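Local coordinates for aldehyde dehydrogenase (Bartonella henselae, PDB 3I44), which probably catalyses the NAD(P)-dependent oxidation of aldehydes to carboxylic acids, at residues 115-120 against 336-341; 171-176 against 296-301. The protein carries 1 engineered substitution. All coordinates share one frame; numbering follows the deposited sequence.

Contact 1. Residues 115-120 against 336-341; sequences APIDMA and HQTGNH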
loop_
_atom_site.group_PDB
_atom_site.type_symbol
_atom_site.label_atom_id
_atom_site.label_comp_id
_atom_site.label_asym_id
_atom_site.label_seq_id
_atom_site.Cartn_x
_atom_site.Cartn_y
_atom_site.Cartn_z
ATOM N N ALA A 115 -11.148 15.577 27.251
ATOM C CA ALA A 115 -10.301 14.708 28.065
ATOM C C ALA A 115 -10.134 15.249 29.487
ATOM O O ALA A 115 -9.697 16.379 29.657
ATOM C CB ALA A 115 -8.925 14.493 27.407
ATOM N N PRO A 116 -10.469 14.453 30.520
ATOM C CA PRO A 116 -10.176 14.951 31.864
ATOM C C PRO A 116 -8.703 15.345 32.013
ATOM O O PRO A 116 -7.835 14.617 31.565
ATOM C CB PRO A 116 -10.519 13.782 32.775
ATOM C CG PRO A 116 -11.589 13.007 31.989
ATOM C CD PRO A 116 -11.165 13.153 30.544
ATOM N N ILE A 117 -8.463 16.508 32.595
ATOM C CA ILE A 117 -7.172 17.179 32.576
ATOM C C ILE A 117 -5.973 16.340 33.046
ATOM O O ILE A 117 -4.886 16.462 32.475
ATOM C CB ILE A 117 -7.254 18.540 33.344
ATOM C CG1 ILE A 117 -5.996 19.387 33.142
ATOM C CG2 ILE A 117 -7.548 18.316 34.815
ATOM C CD1 ILE A 117 -5.834 19.963 31.736
ATOM N N ASP A 118 -6.140 15.481 34.047
ATOM C CA ASP A 118 -5.002 14.652 34.462
ATOM C C ASP A 118 -4.559 13.767 33.300
ATOM O O ASP A 118 -3.368 13.748 32.943
ATOM C CB ASP A 118 -5.341 13.761 35.658
ATOM C CG ASP A 118 -5.558 14.543 36.939
ATOM O OD1 ASP A 118 -5.149 15.732 37.004
ATOM O OD2 ASP A 118 -6.155 13.940 37.869
ATOM N N MET A 119 -5.515 13.054 32.702
ATOM C CA MET A 119 -5.198 12.166 31.584
ATOM C C MET A 119 -4.918 12.960 30.307
ATOM O O MET A 119 -4.200 12.472 29.451
ATOM C CB MET A 119 -6.217 11.043 31.390
ATOM C CG MET A 119 -7.561 11.416 30.681
ATOM S SD MET A 119 -7.536 11.524 28.877
ATOM C CE MET A 119 -7.334 9.771 28.474
ATOM N N ALA A 120 -5.408 14.201 30.218
ATOM C CA ALA A 120 -5.049 15.094 29.122
ATOM C C ALA A 120 -3.530 15.349 29.153
ATOM O O ALA A 120 -2.888 15.473 28.106
ATOM C CB ALA A 120 -5.837 16.459 29.214
ATOM N N HIS A 336 -12.303 19.826 32.726
ATOM C CA HIS A 336 -11.502 20.781 33.498
ATOM C C HIS A 336 -11.218 20.291 34.942
ATOM O O HIS A 336 -10.305 20.771 35.557
ATOM C CB HIS A 336 -12.145 22.177 33.486
ATOM C CG HIS A 336 -13.498 22.241 34.160
ATOM N ND1 HIS A 336 -13.652 22.248 35.535
ATOM C CD2 HIS A 336 -14.751 22.311 33.642
ATOM C CE1 HIS A 336 -14.941 22.295 35.831
ATOM N NE2 HIS A 336 -15.630 22.346 34.701
ATOM N N GLN A 337 -11.983 19.335 35.465
ATOM C CA GLN A 337 -11.751 18.779 36.803
ATOM C C GLN A 337 -10.645 17.720 36.853
ATOM O O GLN A 337 -10.614 16.808 36.014
ATOM C CB GLN A 337 -13.001 18.064 37.327
ATOM C CG GLN A 337 -14.055 18.915 38.001
ATOM C CD GLN A 337 -15.205 18.038 38.550
ATOM O OE1 GLN A 337 -15.095 16.795 38.639
ATOM N NE2 GLN A 337 -16.315 18.685 38.902
ATOM N N THR A 338 -9.814 17.791 37.897
ATOM C CA THR A 338 -8.787 16.786 38.158
ATOM C C THR A 338 -9.452 15.497 38.598
ATOM O O THR A 338 -10.642 15.479 38.914
ATOM C CB THR A 338 -7.784 17.256 39.224
ATOM O OG1 THR A 338 -8.471 17.471 40.455
ATOM C CG2 THR A 338 -7.084 18.562 38.808
ATOM N N GLY A 339 -8.703 14.401 38.592
ATOM C CA GLY A 339 -9.254 13.069 38.982
ATOM C C GLY A 339 -9.393 12.099 37.825
ATOM O O GLY A 339 -9.121 12.439 36.671
ATOM N N ASN A 340 -9.828 10.884 38.136
ATOM C CA ASN A 340 -9.888 9.806 37.162
ATOM C C ASN A 340 -11.301 9.419 36.710
ATOM O O ASN A 340 -11.554 8.288 36.323
ATOM C CB ASN A 340 -9.185 8.583 37.750
ATOM C CG ASN A 340 -9.952 7.994 38.911
ATOM O OD1 ASN A 340 -10.823 8.652 39.472
ATOM N ND2 ASN A 340 -9.641 6.748 39.275
ATOM N N HIS A 341 -12.236 10.351 36.770
ATOM C CA HIS A 341 -13.520 10.172 36.101
ATOM C C HIS A 341 -13.260 10.136 34.566
ATOM O O HIS A 341 -12.167 10.510 34.114
ATOM C CB HIS A 341 -14.420 11.365 36.456
ATOM C CG HIS A 341 -13.824 12.705 36.107
ATOM N ND1 HIS A 341 -12.882 13.334 36.892
ATOM C CD2 HIS A 341 -14.042 13.532 35.060
ATOM C CE1 HIS A 341 -12.551 14.489 36.344
ATOM N NE2 HIS A 341 -13.247 14.636 35.233
HETATM O O HOH W 1 -8.492 14.878 35.489
HETATM O O HOH W 2 -7.973 11.478 34.139
#
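Pro-116 lays its ring alongside the imidazole of His-341, the two side chains running antiparallel past one another. Its CG sits 3.3 Å from the carbonyl O of His-341, while its CB meets the imidazole obliquely, 3.8 Å from NE2. That NE2 is hydrogen-bonded to Pro-334 O, which helps fix the ring's rotation. The next residue, Ile-117, rests its CG2 branch 3.6 Å from Gln-337 O and also touches the Thr-338 methyl. With CG1 anti to the backbone N (chi1 -170°), the longer branch heads away from the loop, and Ile-117 packs on Ser-110 of helix 102-113. Pro-116 is the N-cap residue of helix 117-141, so the contact docks the opening turn of this long helix onto the connection between helices 316-329 and 348-363. Asp-118 supplies the direct polar link: Gly-339 N donates to its OD2 at 2.7 Å, fairly straight (158°) but from above the carboxylate plane, 52° out of it. Its position in the first helical turn would probably also stabilise the negative charge. OD1 lies against Thr-338 CB and CG2. Water 1 takes the N-H of Asp-118 at 2.8 Å and gives its hydrogens to Gln-337 O (2.9 Å) and Gly-339 O (2.8 Å). Water 2 also donates to Gly-339 O, 2.9 Å away, and accepts a weak bond from Met-119 N.

Contact 2. Residues 171-176 against 296-301; sequences WNWPMN and FYNSGQ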
loop_
_atom_site.group_PDB
_atom_site.type_symbol
_atom_site.label_atom_id
_atom_site.label_comp_id
_atom_site.label_asym_id
_atom_site.label_seq_id
_atom_site.Cartn_x
_atom_site.Cartn_y
_atom_site.Cartn_z
ATOM N N TRP A 171 -9.906 13.717 16.133
ATOM C CA TRP A 171 -10.106 14.469 17.391
ATOM C C TRP A 171 -9.902 13.670 18.675
ATOM O O TRP A 171 -9.896 14.251 19.752
ATOM C CB TRP A 171 -11.548 15.038 17.413
ATOM C CG TRP A 171 -12.556 14.008 17.054
ATOM C CD1 TRP A 171 -13.053 13.748 15.812
ATOM C CD2 TRP A 171 -13.123 13.021 17.922
ATOM N NE1 TRP A 171 -13.933 12.703 15.864
ATOM C CE2 TRP A 171 -13.996 12.236 17.148
ATOM C CE3 TRP A 171 -13.011 12.756 19.289
ATOM C CZ2 TRP A 171 -14.739 11.202 17.687
ATOM C CZ3 TRP A 171 -13.733 11.742 19.822
ATOM C CH2 TRP A 171 -14.594 10.966 19.028
ATOM N N ASN A 172 -9.825 12.348 18.584
ATOM C CA ASN A 172 -9.887 11.508 19.766
ATOM C C ASN A 172 -8.577 11.353 20.536
ATOM O O ASN A 172 -8.616 11.234 21.750
ATOM C CB ASN A 172 -10.516 10.140 19.466
ATOM C CG ASN A 172 -9.712 9.299 18.489
ATOM O OD1 ASN A 172 -9.178 9.814 17.512
ATOM N ND2 ASN A 172 -9.661 7.994 18.725
ATOM N N TRP A 173 -7.451 11.298 19.839
ATOM C CA TRP A 173 -6.148 11.245 20.463
ATOM C C TRP A 173 -5.248 12.180 19.629
ATOM O O TRP A 173 -4.286 11.733 18.959
ATOM C CB TRP A 173 -5.624 9.804 20.462
ATOM C CG TRP A 173 -6.174 8.928 21.541
ATOM C CD1 TRP A 173 -7.151 7.988 21.420
ATOM C CD2 TRP A 173 -5.725 8.867 22.881
ATOM N NE1 TRP A 173 -7.358 7.355 22.626
ATOM C CE2 TRP A 173 -6.497 7.893 23.543
ATOM C CE3 TRP A 173 -4.738 9.549 23.601
ATOM C CZ2 TRP A 173 -6.307 7.580 24.881
ATOM C CZ3 TRP A 173 -4.560 9.242 24.941
ATOM C CH2 TRP A 173 -5.339 8.273 25.565
ATOM N N PRO A 174 -5.578 13.480 19.637
ATOM C CA PRO A 174 -5.022 14.384 18.610
ATOM C C PRO A 174 -3.476 14.443 18.512
ATOM O O PRO A 174 -2.957 14.362 17.418
ATOM C CB PRO A 174 -5.619 15.752 18.975
ATOM C CG PRO A 174 -6.257 15.589 20.346
ATOM C CD PRO A 174 -6.579 14.133 20.497
ATOM N N MET A 175 -2.756 14.594 19.620
ATOM C CA MET A 175 -1.304 14.710 19.577
ATOM C C MET A 175 -0.655 13.361 19.343
ATOM O O MET A 175 0.401 13.309 18.714
ATOM C CB MET A 175 -0.716 15.324 20.855
ATOM C CG MET A 175 -0.544 16.813 20.841
ATOM S SD MET A 175 0.190 17.490 19.357
ATOM C CE MET A 175 -1.297 18.001 18.502
ATOM N N ASN A 176 -1.277 12.284 19.828
ATOM C CA ASN A 176 -0.839 10.956 19.465
ATOM C C ASN A 176 -0.774 10.854 17.914
ATOM O O ASN A 176 0.278 10.569 17.333
ATOM C CB ASN A 176 -1.825 9.920 20.039
ATOM C CG ASN A 176 -1.383 8.496 19.822
ATOM O OD1 ASN A 176 -1.873 7.783 18.914
ATOM N ND2 ASN A 176 -0.505 8.030 20.697
ATOM N N PHE A 296 -13.740 1.855 28.999
ATOM C CA PHE A 296 -14.281 3.178 29.280
ATOM C C PHE A 296 -13.257 4.303 29.182
ATOM O O PHE A 296 -13.629 5.486 29.165
ATOM C CB PHE A 296 -14.932 3.219 30.670
ATOM C CG PHE A 296 -16.068 2.196 30.864
ATOM C CD1 PHE A 296 -16.891 1.811 29.801
ATOM C CD2 PHE A 296 -16.290 1.634 32.118
ATOM C CE1 PHE A 296 -17.924 0.859 29.991
ATOM C CE2 PHE A 296 -17.347 0.709 32.331
ATOM C CZ PHE A 296 -18.136 0.304 31.259
ATOM N N TYR A 297 -11.979 3.949 29.134
ATOM C CA TYR A 297 -10.915 4.942 29.079
ATOM C C TYR A 297 -11.107 5.842 27.865
ATOM O O TYR A 297 -11.488 5.380 26.765
ATOM C CB TYR A 297 -9.549 4.236 29.023
ATOM C CG TYR A 297 -8.358 5.133 29.237
ATOM C CD1 TYR A 297 -8.156 5.781 30.435
ATOM C CD2 TYR A 297 -7.424 5.308 28.238
ATOM C CE1 TYR A 297 -7.033 6.619 30.630
ATOM C CE2 TYR A 297 -6.325 6.114 28.404
ATOM C CZ TYR A 297 -6.110 6.753 29.605
ATOM O OH TYR A 297 -4.978 7.548 29.738
ATOM N N ASN A 298 -10.830 7.119 28.047
ATOM C CA ASN A 298 -11.109 8.141 27.011
ATOM C C ASN A 298 -12.578 8.079 26.548
ATOM O O ASN A 298 -12.898 8.392 25.391
ATOM C CB ASN A 298 -10.172 7.956 25.815
ATOM C CG ASN A 298 -9.933 9.243 25.038
ATOM O OD1 ASN A 298 -9.841 10.343 25.619
ATOM N ND2 ASN A 298 -9.792 9.112 23.724
ATOM N N SER A 299 -13.449 7.680 27.471
ATOM C CA SER A 299 -14.884 7.517 27.236
ATOM C C SER A 299 -15.166 6.605 26.046
ATOM O O SER A 299 -16.172 6.766 25.345
ATOM C CB SER A 299 -15.557 8.874 27.078
ATOM O OG SER A 299 -15.188 9.740 28.159
ATOM N N GLY A 300 -14.282 5.619 25.850
ATOM C CA GLY A 300 -14.440 4.637 24.802
ATOM C C GLY A 300 -14.015 5.104 23.429
ATOM O O GLY A 300 -14.240 4.387 22.422
ATOM N N GLN A 301 -13.391 6.276 23.357
ATOM C CA GLN A 301 -13.111 6.920 22.051
ATOM C C GLN A 301 -11.696 6.576 21.617
ATOM O O GLN A 301 -10.837 7.451 21.515
ATOM C CB GLN A 301 -13.284 8.448 22.159
ATOM C CG GLN A 301 -14.695 8.813 22.650
ATOM C CD GLN A 301 -14.900 10.268 22.938
ATOM O OE1 GLN A 301 -15.780 10.884 22.338
ATOM N NE2 GLN A 301 -14.120 10.829 23.893
#
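Asn-298 ND2 reaches across to the carbonyl O of Asn-172, 3.1 Å away, with a nearly straight N-H (160°) and the acceptor close to its amide plane. The same nitrogen donates to Gln-301 O at 3.0 Å, a more bent bond, so both of its hydrogens are used. Swinging CG anti to the backbone N (chi1 -154°) carries this amide over the indole of Trp-173. There ND2 stands 3.1 Å above one face, offset toward the rim, with ring and amide planes turned 43° apart. Although Trp-173 NE1 is 3.2 Å from Asn-298 ND2, both are donors, and the indole N-H goes instead to Ser-302 OG. Gln-301 O is gripped twice: Asn-172 ND2 arrives at 3.1 Å from the opposite face of the carbonyl plane to Asn-298 ND2. Residues 171-174 are the WNWP part of the family's PWNxP motif, and 296-301 ends with the first two residues of the GQSC sequence, which in aldehyde dehydrogenases holds the nucleophilic cysteine. In relatives the asparagine of the first motif, here Asn-172, contributes to the oxyanion hole. Asn-172 OD1 accepts from Gln-177 NE2, and its backbone O has a second donor in Gln-124 NE2. The left-handed turn at 298-300 is closed by Gly-300 N to Tyr-297 O and by Gln-301 N to Asn-298 O. Gln-301 NE2 also donates to Asn-298 O, 3.1 Å away, from the face opposite that backbone N-H. Gln-301 OE1, weakly bonded to Val-346 N, lies 3.4 Å from Trp-171 CZ3. On the six-membered ring of Trp-173, CH2 packs 3.7 Å from Tyr-297 CE2, the tyrosine carbon meeting the indole edge near its plane.

Met-119 joins the two contacts, whose centres lie 12 Å apart: it belongs to 115-120 but turns its end away from 336-341. Its CE packs 3.4 Å from Tyr-297 CZ and 3.8 Å from Trp-173 CH2, touching both segments of contact 2. Helix 117-141, whose first turn makes contact 1, then sends Gln-124 to the polar network of contact 2. Contact 2, by its motifs, probably borders the catalytic centre, whereas contact 1 is more peripheral. The sodium ion, at Ile-46, Glu-112 and Ile-199, is about 7 Å from the Trp-171 side chain and about 13 Å from that of Pro-116, and Pro-174 packs on Glu-112.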